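Local atomic coordinates of putative dienelactone hydrolase (Klebsiella pneumoniae subsp. pneumoniae MGH 78578, PDB entry 3F67), a protein that is probably an ester-cleaving hydrolase of the dienelactone hydrolase family, built on the alpha/beta-hydrolase fold, with a natural substrate that is not established. Residues 48-51 against 52-55. Residues are numbered along the deposited sequence; the frame is centred on the assembly and turned at random.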
ATOM      1  N   ILE A  48       0.669   9.195  -6.884  1.00 14.15           N
ATOM      2  CA  ILE A  48       1.480   8.144  -6.228  1.00 13.79           C
ATOM      3  C   ILE A  48       2.980   8.514  -6.304  1.00 14.45           C
ATOM      4  O   ILE A  48       3.749   8.307  -5.327  1.00 14.16           O
ATOM      5  CB  ILE A  48       1.196   6.738  -6.843  1.00 14.64           C
ATOM      6  CG1 ILE A  48      -0.310   6.384  -6.702  1.00 15.54           C
ATOM      7  CG2 ILE A  48       2.122   5.668  -6.223  1.00 16.76           C
ATOM      8  CD1 ILE A  48      -0.805   6.298  -5.220  1.00 18.60           C
ATOM      9  N   ARG A  49       3.396   9.060  -7.441  0.60 13.56           N
ATOM     10  CA  ARG A  49       4.781   9.544  -7.599  0.60 13.80           C
ATOM     11  C   ARG A  49       5.111  10.658  -6.598  0.60 14.01           C
ATOM     12  O   ARG A  49       6.194  10.667  -5.997  0.60 14.62           O
ATOM     13  CB  ARG A  49       5.033   9.970  -9.060  0.60 13.90           C
ATOM     14  CG  ARG A  49       4.750   8.833 -10.073  0.60 15.56           C
ATOM     15  CD  ARG A  49       4.642   9.388 -11.502  0.60 20.10           C
ATOM     16  NE  ARG A  49       5.893   9.945 -12.022  0.60 20.86           N
ATOM     17  CZ  ARG A  49       6.629   9.385 -12.991  0.60 22.25           C
ATOM     18  NH1 ARG A  49       7.734   9.981 -13.419  0.60 18.76           N
ATOM     19  NH2 ARG A  49       6.261   8.239 -13.548  0.60 22.20           N
ATOM     20  N   ASP A  50       4.166  11.579  -6.391  1.00 14.17           N
ATOM     21  CA  ASP A  50       4.277  12.639  -5.354  1.00 14.41           C
ATOM     22  C   ASP A  50       4.460  12.006  -3.956  1.00 14.52           C
ATOM     23  O   ASP A  50       5.340  12.429  -3.194  1.00 15.21           O
ATOM     24  CB  ASP A  50       3.007  13.514  -5.407  1.00 15.33           C
ATOM     25  CG  ASP A  50       3.043  14.729  -4.495  1.00 18.42           C
ATOM     26  OD1 ASP A  50       4.133  15.192  -4.095  1.00 20.56           O
ATOM     27  OD2 ASP A  50       1.928  15.257  -4.233  1.00 20.18           O
ATOM     28  N   LEU A  51       3.644  11.002  -3.618  1.00 13.61           N
ATOM     29  CA  LEU A  51       3.796  10.326  -2.345  1.00 13.94           C
ATOM     30  C   LEU A  51       5.183   9.684  -2.180  1.00 14.35           C
ATOM     31  O   LEU A  51       5.731   9.727  -1.078  1.00 14.99           O
ATOM     32  CB  LEU A  51       2.668   9.279  -2.133  1.00 13.54           C
ATOM     33  CG  LEU A  51       1.244   9.915  -2.095  1.00 14.74           C
ATOM     34  CD1 LEU A  51       0.252   8.801  -1.822  1.00 16.59           C
ATOM     35  CD2 LEU A  51       1.086  11.043  -1.059  1.00 16.29           C
ATOM     36  N   CYS A  52       5.733   9.059  -3.239  1.00 13.29           N
ATOM     37  CA  CYS A  52       7.076   8.456  -3.146  1.00 13.52           C
ATOM     38  C   CYS A  52       8.092   9.563  -2.845  1.00 12.93           C
ATOM     39  O   CYS A  52       8.996   9.399  -2.015  1.00 15.02           O
ATOM     40  CB  CYS A  52       7.459   7.800  -4.485  1.00 12.58           C
ATOM     41  SG  CYS A  52       6.541   6.246  -4.763  1.00 16.72           S
ATOM     42  N   ARG A  53       7.936  10.706  -3.521  1.00 13.57           N
ATOM     43  CA  ARG A  53       8.863  11.817  -3.272  1.00 13.10           C
ATOM     44  C   ARG A  53       8.737  12.354  -1.825  1.00 13.75           C
ATOM     45  O   ARG A  53       9.764  12.666  -1.194  1.00 14.80           O
ATOM     46  CB  ARG A  53       8.626  12.949  -4.271  1.00 13.35           C
ATOM     47  CG  ARG A  53       9.047  12.544  -5.671  1.00 12.84           C
ATOM     48  CD  ARG A  53       8.992  13.726  -6.618  1.00 12.99           C
ATOM     49  NE  ARG A  53       7.660  14.320  -6.830  1.00 15.34           N
ATOM     50  CZ  ARG A  53       6.814  14.000  -7.795  1.00 17.52           C
ATOM     51  NH1 ARG A  53       7.090  13.010  -8.647  1.00 16.51           N
ATOM     52  NH2 ARG A  53       5.652  14.695  -7.895  1.00 15.48           N
ATOM     53  N   ARG A  54       7.499  12.426  -1.305  1.00 14.43           N
ATOM     54  CA  ARG A  54       7.275  12.877   0.078  1.00 13.99           C
ATOM     55  C   ARG A  54       7.916  11.921   1.080  1.00 14.85           C
ATOM     56  O   ARG A  54       8.523  12.362   2.082  1.00 14.24           O
ATOM     57  CB  ARG A  54       5.773  13.082   0.343  1.00 13.28           C
ATOM     58  CG  ARG A  54       5.244  14.307  -0.423  1.00 15.17           C
ATOM     59  CD  ARG A  54       3.763  14.489  -0.222  1.00 14.84           C
ATOM     60  NE  ARG A  54       3.394  14.490   1.197  1.00 15.77           N
ATOM     61  CZ  ARG A  54       2.174  14.237   1.645  1.00 17.08           C
ATOM     62  NH1 ARG A  54       1.184  14.041   0.783  1.00 16.62           N
ATOM     63  NH2 ARG A  54       1.926  14.268   2.974  1.00 17.53           N
ATOM     64  N   LEU A  55       7.833  10.626   0.794  1.00 14.08           N
ATOM     65  CA  LEU A  55       8.509   9.624   1.661  1.00 14.32           C
ATOM     66  C   LEU A  55      10.029   9.738   1.584  1.00 14.88           C
ATOM     67  O   LEU A  55      10.731   9.584   2.609  1.00 15.24           O
ATOM     68  CB  LEU A  55       8.067   8.199   1.269  1.00 14.18           C
ATOM     69  CG  LEU A  55       6.637   7.838   1.748  1.00 15.73           C
ATOM     70  CD1 LEU A  55       6.102   6.578   1.029  1.00 17.30           C
ATOM     71  CD2 LEU A  55       6.618   7.633   3.275  1.00 17.04           C
TER
HETATM   72  O   HOH W   1       6.098  12.773 -11.319  1.00 20.52           O
HETATM   73  O   HOH W   2       0.836  14.854  -1.846  1.00 25.78           O
HETATM   74  O   HOH W   3       6.690  15.869  -4.632  1.00 30.21           O
HETATM   75  O   HOH W   4       5.150  17.404  -6.529  1.00 45.47           O
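Arg53 folds back along its own helix and lays one face of its guanidinium over CA of Asp50 (3.5 Å from NH2) and O of Arg49 (3.6 Å from NH1). CG, anti to the carbonyl carbon (chi1 -69°), heads the chain toward the helix N-terminus, and a bend at chi3 (-63°) swings the guanidinium over them. Asp50 reaches its arginine neighbours through water. Its OD1 is 4.1 Å from Arg53 NH2 and well out of the guanidinium plane, so the charges attract without a direct bond; one water instead joins OD1 to Arg53 NE. On the other side, a second water links OD2 to Arg54 NH1, while the Arg54 chain runs past the carboxylate with CG 3.9 Å from OD1. NH1 of Arg54 also rests 3.5 Å from CD2 of Leu51, the two side chains lying side by side. A further water accepts from both Arg49 NE and Arg53 NH1; Glu8 and Glu46, salt-bridged to Arg49 and Arg53 respectively, probably offset the two like charges. Underneath run four regular i to i+4 backbone bonds, from Cys52 N to Ile48 O through Leu55 N to Leu51 O. Helix 46-57 is the crossover of a beta-alpha-beta unit: Ile48, Cys52 and Leu55 pack on strands 32-38 and 61-65, whereas Leu51 meets Trp231 of helix 224-238, whose ring also takes a cation-pi contact from Arg54.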